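Local atomic coordinates of putative phosphatase (PDB entry 3KYA), a protein that is a putative phosphatase of unproven activity that binds zinc ions and joins an IPT/TIG domain to what appears to be a six-bladed beta-propeller. Residues F316-T320 with G321-Y325; K405-P408 with E409-S413; D434-L437 with R438-A441. All blocks are in the same frame, centred on the assembly; numbering follows the deposited sequence. Where two conformers were deposited one is given.

In the fold
Contacts 1 and 2 lie in neighbouring four-stranded sheets, consistent with adjacent blades of a beta-propeller. Contact 1 joins the first two strands of one blade and contact 2 the last two of the next. Their centres are about 15 Å apart, and they touch where Tyr325 OH packs against Pro408 CA at 4.1 Å. Contact 3, on the short edge strand 435-436 of another sheet and the loop after it, is centred about 21 Å from the centre of contact 2 and about 30 Å from that of contact 1. No active site is defined. In contact 1 the side chain of Lys322 lies about 10 Å from a bound zinc ion, without coordinating it; contacts 2 and 3 are away from known metal sites.

Contact 1 of 3, residues F316-T320 with G321-Y325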
loop_
_atom_site.group_PDB
_atom_site.type_symbol
_atom_site.label_atom_id
_atom_site.label_comp_id
_atom_site.label_asym_id
_atom_site.label_seq_id
_atom_site.Cartn_x
_atom_site.Cartn_y
_atom_site.Cartn_z
ATOM N N PHE A 316 -20.604 -10.377 9.253
ATOM C CA PHE A 316 -19.253 -10.715 9.724
ATOM C C PHE A 316 -18.861 -9.708 10.791
ATOM O O PHE A 316 -18.682 -8.509 10.503
ATOM C CB PHE A 316 -18.254 -10.721 8.554
ATOM C CG PHE A 316 -18.719 -11.538 7.388
ATOM C CD1 PHE A 316 -18.659 -12.925 7.423
ATOM C CD2 PHE A 316 -19.235 -10.924 6.251
ATOM C CE1 PHE A 316 -19.122 -13.680 6.372
ATOM C CE2 PHE A 316 -19.682 -11.683 5.178
ATOM C CZ PHE A 316 -19.627 -13.064 5.237
ATOM N N ILE A 317 -18.756 -10.181 12.032
ATOM C CA ILE A 317 -18.493 -9.298 13.176
ATOM C C ILE A 317 -17.006 -9.283 13.551
ATOM O O ILE A 317 -16.365 -10.328 13.611
ATOM C CB ILE A 317 -19.349 -9.693 14.396
ATOM C CG1 ILE A 317 -20.836 -9.757 14.004
ATOM C CG2 ILE A 317 -19.128 -8.718 15.561
ATOM C CD1 ILE A 317 -21.760 -10.312 15.109
ATOM N N HIS A 318 -16.487 -8.083 13.787
ATOM C CA HIS A 318 -15.104 -7.856 14.183
ATOM C C HIS A 318 -14.837 -8.590 15.512
ATOM O O HIS A 318 -15.734 -8.670 16.364
ATOM C CB HIS A 318 -14.889 -6.346 14.324
ATOM C CG HIS A 318 -13.472 -5.933 14.537
ATOM N ND1 HIS A 318 -12.905 -5.813 15.788
ATOM C CD2 HIS A 318 -12.507 -5.587 13.653
ATOM C CE1 HIS A 318 -11.652 -5.407 15.664
ATOM N NE2 HIS A 318 -11.388 -5.253 14.377
ATOM N N PRO A 319 -13.616 -9.125 15.703
ATOM C CA PRO A 319 -13.332 -9.853 16.958
ATOM C C PRO A 319 -13.586 -9.075 18.259
ATOM O O PRO A 319 -13.892 -9.697 19.285
ATOM C CB PRO A 319 -11.851 -10.245 16.824
ATOM C CG PRO A 319 -11.570 -10.201 15.335
ATOM C CD PRO A 319 -12.462 -9.123 14.786
ATOM N N THR A 320 -13.465 -7.750 18.227
ATOM C CA THR A 320 -13.743 -6.927 19.405
ATOM C C THR A 320 -15.247 -6.774 19.623
ATOM O O THR A 320 -15.667 -6.319 20.678
ATOM C CB THR A 320 -13.161 -5.503 19.276
ATOM O OG1 THR A 320 -13.785 -4.843 18.167
ATOM C CG2 THR A 320 -11.633 -5.526 19.089
ATOM N N GLY A 321 -16.043 -7.122 18.610
ATOM C CA GLY A 321 -17.496 -6.970 18.649
ATOM C C GLY A 321 -17.954 -5.521 18.470
ATOM O O GLY A 321 -19.136 -5.229 18.575
ATOM N N LYS A 322 -17.035 -4.620 18.148
ATOM C CA LYS A 322 -17.361 -3.187 18.078
ATOM C C LYS A 322 -17.982 -2.727 16.744
ATOM O O LYS A 322 -18.511 -1.608 16.651
ATOM C CB LYS A 322 -16.121 -2.369 18.431
ATOM C CG LYS A 322 -15.670 -2.601 19.870
ATOM C CD LYS A 322 -14.590 -1.647 20.352
ATOM C CE LYS A 322 -14.159 -2.015 21.786
ATOM N NZ LYS A 322 -13.121 -1.096 22.358
ATOM N N TYR A 323 -17.880 -3.568 15.725
ATOM C CA TYR A 323 -18.508 -3.317 14.433
ATOM C C TYR A 323 -18.613 -4.597 13.621
ATOM O O TYR A 323 -18.066 -5.636 14.010
ATOM C CB TYR A 323 -17.792 -2.223 13.642
ATOM C CG TYR A 323 -16.387 -2.496 13.160
ATOM C CD1 TYR A 323 -16.157 -3.042 11.901
ATOM C CD2 TYR A 323 -15.286 -2.125 13.924
ATOM C CE1 TYR A 323 -14.857 -3.234 11.426
ATOM C CE2 TYR A 323 -13.975 -2.327 13.464
ATOM C CZ TYR A 323 -13.773 -2.880 12.216
ATOM O OH TYR A 323 -12.485 -3.051 11.744
ATOM N N ALA A 324 -19.357 -4.516 12.520
ATOM C CA ALA A 324 -19.579 -5.633 11.613
ATOM C C ALA A 324 -19.651 -5.175 10.167
ATOM O O ALA A 324 -19.986 -4.019 9.887
ATOM C CB ALA A 324 -20.868 -6.350 11.967
ATOM N N TYR A 325 -19.312 -6.084 9.259
ATOM C CA TYR A 325 -19.493 -5.853 7.839
ATOM C C TYR A 325 -20.648 -6.736 7.354
ATOM O O TYR A 325 -20.747 -7.903 7.736
ATOM C CB TYR A 325 -18.235 -6.171 7.019
ATOM C CG TYR A 325 -17.009 -5.336 7.315
ATOM C CD1 TYR A 325 -17.110 -4.018 7.753
ATOM C CD2 TYR A 325 -15.743 -5.830 7.054
ATOM C CE1 TYR A 325 -15.985 -3.258 7.985
ATOM C CE2 TYR A 325 -14.608 -5.066 7.281
ATOM C CZ TYR A 325 -14.732 -3.787 7.741
ATOM O OH TYR A 325 -13.599 -3.042 7.971
#
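His318 lies across the ring of Tyr323: its CB sits 4.0 Å above the centroid of the phenol and only 2° off the ring normal, a CH-pi contact over the face. Further out the imidazole tilts, its plane turned 31° from that of the tyrosine, so this is an oblique meeting rather than a clean stack, and His318 CD2 comes within 3.2 Å of Tyr323 OH. The tyrosine gets there because its CG stands between the backbone N and the carbonyl carbon (chi1 66°), which swings the ring under its neighbour. Pro319 CD rests on the other face of the imidazole.

These residues belong to the tight hairpin between strands 313-317 and 323-328. Phe316 and Tyr325 form an antiparallel hydrogen-bonded pair, bonded both ways, and Ile317 and Ala324 the non-hydrogen-bonded pair beside it, with Ile317 CG1 4.0 Å from Ala324 CB. One step nearer the turn, His318 N donates to Tyr323 O at 2.9 Å. A type I turn, His318 to Gly321, then reverses the chain and is closed by Gly321 N on His318 O at 2.7 Å; Gly321 takes positive phi, where a CB would clash with the carbonyl oxygen of Thr320.

Thr320 ties the imidazole into this turn. Its N donates to His318 ND1 at 3.2 Å, from somewhat out of the ring plane, and its OG1 shares a hydrogen bond of 2.7 Å with the same ND1. That hydroxyl oxygen also accepts from Lys322 N, 3.3 Å away.

Glu389, in the loop before strand 391-397, receives both polar ends, OE1 binding Tyr323 OH and OE2 binding His318 NE2. With both ring nitrogens engaged, the buried imidazole is fixed in rotation, and one carboxylate fastens this hairpin to a loop of what is probably the adjacent blade.

Contact 2 of 3, residues K405-P408 with E409-S413; sequences KVTP and EGIVS
A 3:5 beta hairpin, a type I turn with a G1 bulge, carries the chain from Lys405 and Val406 back to Val412 and Ser413, linking the last two strands of a four-stranded antiparallel sheet. Lys405 and Ser413 form a pair bonded in both directions; Val406 faces Val412 in the non-hydrogen-bonded pair beyond it, the two side chains lying alongside with their CG2 methyls 4.2 Å apart.

Thr407 opens the turn and grips it three times. Its N donates to Ile411 O at 3.0 Å, and its O accepts from Gly410 N at 2.9 Å. The third grip is the hydroxyl: with chi1 at 63°, OG1 is set between the backbone N and the carbonyl carbon and accepts from Ile411 N at 3.1 Å. Gly410 supplies the positive phi (97°) that the bulge requires.

A bend at chi2 (71°) folds the Glu409 carboxylate back beside the proline, OE1 3.4 Å from Pro408 CD. A water 2.7 Å from Thr407 OG1 donates to Glu409 OE1, 3.3 Å away, bridging the two side chains.

Strand 391-397 flanks the first arm, where Val406 packs on Phe395 and Pro408 on Asp392. Strand 412-415 is outermost in this sheet, and Val412 there meets Val353 and Ala369 in loops.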
loop_
_atom_site.group_PDB
_atom_site.type_symbol
_atom_site.label_atom_id
_atom_site.label_comp_id
_atom_site.label_asym_id
_atom_site.label_seq_id
_atom_site.Cartn_x
_atom_site.Cartn_y
_atom_site.Cartn_z
ATOM N N LYS A 405 -8.560 -8.327 0.109
ATOM C CA LYS A 405 -8.235 -7.776 1.414
ATOM C C LYS A 405 -8.851 -6.382 1.528
ATOM O O LYS A 405 -8.831 -5.619 0.561
ATOM C CB LYS A 405 -6.714 -7.666 1.581
ATOM C CG LYS A 405 -6.250 -7.042 2.896
ATOM C CD LYS A 405 -4.737 -6.875 2.902
ATOM C CE LYS A 405 -4.258 -6.002 4.029
ATOM N NZ LYS A 405 -2.790 -5.692 3.906
ATOM N N VAL A 406 -9.402 -6.077 2.700
ATOM C CA VAL A 406 -10.021 -4.790 2.993
ATOM C C VAL A 406 -9.433 -4.240 4.289
ATOM O O VAL A 406 -9.587 -4.855 5.358
ATOM C CB VAL A 406 -11.580 -4.890 3.159
ATOM C CG1 VAL A 406 -12.192 -3.496 3.384
ATOM C CG2 VAL A 406 -12.243 -5.561 1.937
ATOM N N THR A 407 -8.751 -3.098 4.206
ATOM C CA THR A 407 -8.214 -2.460 5.393
ATOM C C THR A 407 -9.367 -1.754 6.113
ATOM O O THR A 407 -10.409 -1.511 5.514
ATOM C CB THR A 407 -7.091 -1.449 5.066
ATOM O OG1 THR A 407 -7.609 -0.376 4.268
ATOM C CG2 THR A 407 -5.942 -2.141 4.335
ATOM N N PRO A 408 -9.193 -1.425 7.398
ATOM C CA PRO A 408 -10.248 -0.739 8.151
ATOM C C PRO A 408 -10.677 0.591 7.524
ATOM O O PRO A 408 -11.819 0.994 7.689
ATOM C CB PRO A 408 -9.601 -0.488 9.510
ATOM C CG PRO A 408 -8.626 -1.556 9.649
ATOM C CD PRO A 408 -8.072 -1.804 8.272
ATOM N N GLU A 409 -9.763 1.225 6.794
ATOM C CA GLU A 409 -10.005 2.501 6.114
ATOM C C GLU A 409 -10.787 2.335 4.808
ATOM O O GLU A 409 -11.218 3.325 4.207
ATOM C CB GLU A 409 -8.668 3.217 5.819
ATOM C CG GLU A 409 -7.851 3.659 7.057
ATOM C CD GLU A 409 -7.207 2.521 7.861
ATOM O OE1 GLU A 409 -7.115 1.367 7.357
ATOM O OE2 GLU A 409 -6.777 2.795 9.019
ATOM N N GLY A 410 -10.952 1.095 4.353
ATOM C CA GLY A 410 -11.699 0.800 3.139
ATOM C C GLY A 410 -10.888 0.614 1.870
ATOM O O GLY A 410 -11.444 0.648 0.774
ATOM N N ILE A 411 -9.581 0.419 1.986
ATOM C CA ILE A 411 -8.779 0.136 0.800
ATOM C C ILE A 411 -8.907 -1.364 0.462
ATOM O O ILE A 411 -8.610 -2.224 1.300
ATOM C CB ILE A 411 -7.309 0.526 0.970
ATOM C CG1 ILE A 411 -7.190 2.035 1.227
ATOM C CG2 ILE A 411 -6.518 0.162 -0.271
ATOM C CD1 ILE A 411 -5.749 2.564 1.228
ATOM N N VAL A 412 -9.377 -1.652 -0.751
ATOM C CA VAL A 412 -9.545 -3.013 -1.227
ATOM C C VAL A 412 -8.406 -3.387 -2.175
ATOM O O VAL A 412 -8.092 -2.655 -3.116
ATOM C CB VAL A 412 -10.889 -3.219 -1.943
ATOM C CG1 VAL A 412 -11.092 -4.721 -2.300
ATOM C CG2 VAL A 412 -12.044 -2.702 -1.076
ATOM N N SER A 413 -7.800 -4.546 -1.914
ATOM C CA SER A 413 -6.723 -5.081 -2.744
ATOM C C SER A 413 -6.984 -6.568 -3.044
ATOM O O SER A 413 -7.981 -7.140 -2.577
ATOM C CB SER A 413 -5.373 -4.898 -2.050
ATOM O OG SER A 413 -5.340 -5.569 -0.807
HETATM O O HOH W 1 -5.489 1.205 4.492
#

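Contact 3 of 3, residues D434-L437 with R438-A441; sequences DGDL and REVA. With EDO (1,2-ethanediol), chain C.
Asp436 receives four backbone hydrogen bonds from residues 438-441. Two end on its carboxylate: OD1 accepts from Glu439 N at 3.0 Å and from Arg438 N at 3.2 Å, both on the anti side, one from each face of the carboxylate plane. CG lies anti to the backbone N (chi1 -173°), which turns the carboxylate back over those amides. The other two end on the main chain, where Asp436 O takes Ala441 N at 2.8 Å and, less directly, Val440 N at 3.2 Å. Side-chain bonds to the second and third residues onward, with a carbonyl bond to the fourth, make this an Asx motif, and the same carbonyl also accepts from the fifth.

An alanine here removes the OD1 acceptor, which would probably leave the amides of Arg438 and Glu439 without their side-chain partner and the start of the turn freer to shift.

A water lies between OD1 and Arg438 N, its distance to OD1 doubtfully short, and 1,2-ethanediol O2, probably from the crystallisation liquor, donates to Asp436 OD2 at 2.8 Å; the diol is also bound by Ser73 and Glu474.

Van der Waals contact is lighter: two methyls lean on carbonyl oxygens, Val440 CG1 3.4 Å from Asp434 O and Ala441 CB 3.6 Å from Gly435 O. Tyr31, from the IPT/TIG domain, touches Asp436, Glu439 and Val440, while Gly435 pairs by backbone with Val107 of strand 105-110.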
loop_
_atom_site.group_PDB
_atom_site.type_symbol
_atom_site.label_atom_id
_atom_site.label_comp_id
_atom_site.label_asym_id
_atom_site.label_seq_id
_atom_site.Cartn_x
_atom_site.Cartn_y
_atom_site.Cartn_z
ATOM N N ASP A 434 -1.458 -24.016 -7.951
ATOM C CA ASP A 434 -0.979 -23.766 -6.609
ATOM C C ASP A 434 0.286 -22.911 -6.708
ATOM O O ASP A 434 0.869 -22.785 -7.797
ATOM C CB ASP A 434 -0.708 -25.099 -5.890
ATOM C CG ASP A 434 -2.000 -25.787 -5.420
ATOM O OD1 ASP A 434 -2.994 -25.089 -5.158
ATOM O OD2 ASP A 434 -2.012 -27.024 -5.297
ATOM N N GLY A 435 0.713 -22.337 -5.583
ATOM C CA GLY A 435 1.951 -21.553 -5.538
ATOM C C GLY A 435 1.815 -20.076 -5.191
ATOM O O GLY A 435 0.933 -19.661 -4.426
ATOM N N ASP A 436 2.709 -19.281 -5.776
ATOM C CA ASP A 436 2.818 -17.859 -5.479
ATOM C C ASP A 436 1.462 -17.168 -5.554
ATOM O O ASP A 436 0.754 -17.296 -6.551
ATOM C CB ASP A 436 3.855 -17.205 -6.408
ATOM C CG ASP A 436 4.129 -15.765 -6.045
ATOM O OD1 ASP A 436 3.254 -14.915 -6.288
ATOM O OD2 ASP A 436 5.238 -15.476 -5.559
ATOM N N LEU A 437 1.123 -16.442 -4.491
ATOM C CA LEU A 437 -0.201 -15.802 -4.346
ATOM C C LEU A 437 -0.724 -14.984 -5.546
ATOM O O LEU A 437 -1.911 -15.112 -5.887
ATOM C CB LEU A 437 -0.249 -14.909 -3.093
ATOM C CG LEU A 437 0.023 -15.521 -1.711
ATOM C CD1 LEU A 437 -0.414 -14.569 -0.610
ATOM C CD2 LEU A 437 -0.668 -16.880 -1.505
ATOM N N ARG A 438 0.134 -14.167 -6.178
ATOM C CA ARG A 438 -0.344 -13.333 -7.295
ATOM C C ARG A 438 0.369 -13.569 -8.631
ATOM O O ARG A 438 -0.100 -13.094 -9.663
ATOM C CB ARG A 438 -0.303 -11.851 -6.895
ATOM C CG ARG A 438 -1.183 -11.514 -5.681
ATOM C CD ARG A 438 -2.685 -11.451 -5.986
ATOM N NE ARG A 438 -3.023 -10.220 -6.702
ATOM C CZ ARG A 438 -3.385 -10.154 -7.976
ATOM N NH1 ARG A 438 -3.517 -11.252 -8.703
ATOM N NH2 ARG A 438 -3.643 -8.977 -8.513
ATOM N N GLU A 439 1.473 -14.314 -8.637
ATOM C CA GLU A 439 2.159 -14.625 -9.894
ATOM C C GLU A 439 1.744 -15.937 -10.534
ATOM O O GLU A 439 1.861 -16.082 -11.746
ATOM C CB GLU A 439 3.691 -14.659 -9.699
ATOM C CG GLU A 439 4.295 -13.313 -9.462
ATOM C CD GLU A 439 3.916 -12.302 -10.550
ATOM O OE1 GLU A 439 3.995 -12.611 -11.749
ATOM O OE2 GLU A 439 3.509 -11.199 -10.181
ATOM N N VAL A 440 1.276 -16.896 -9.732
ATOM C CA VAL A 440 0.962 -18.229 -10.247
ATOM C C VAL A 440 -0.413 -18.778 -9.824
ATOM O O VAL A 440 -1.171 -19.263 -10.672
ATOM C CB VAL A 440 2.067 -19.252 -9.813
ATOM C CG1 VAL A 440 1.712 -20.666 -10.268
ATOM C CG2 VAL A 440 3.476 -18.837 -10.351
ATOM N N ALA A 441 -0.704 -18.738 -8.519
ATOM C CA ALA A 441 -1.930 -19.340 -7.971
ATOM C C ALA A 441 -3.246 -18.838 -8.603
ATOM O O ALA A 441 -3.407 -17.634 -8.878
ATOM C CB ALA A 441 -1.980 -19.138 -6.454
HETATM C C1 EDO C . 7.082 -18.803 -2.757
HETATM O O1 EDO C . 7.518 -20.037 -3.338
HETATM C C2 EDO C . 6.148 -18.069 -3.705
HETATM O O2 EDO C . 6.886 -17.582 -4.830
HETATM O O HOH W 2 2.682 -12.868 -5.056
#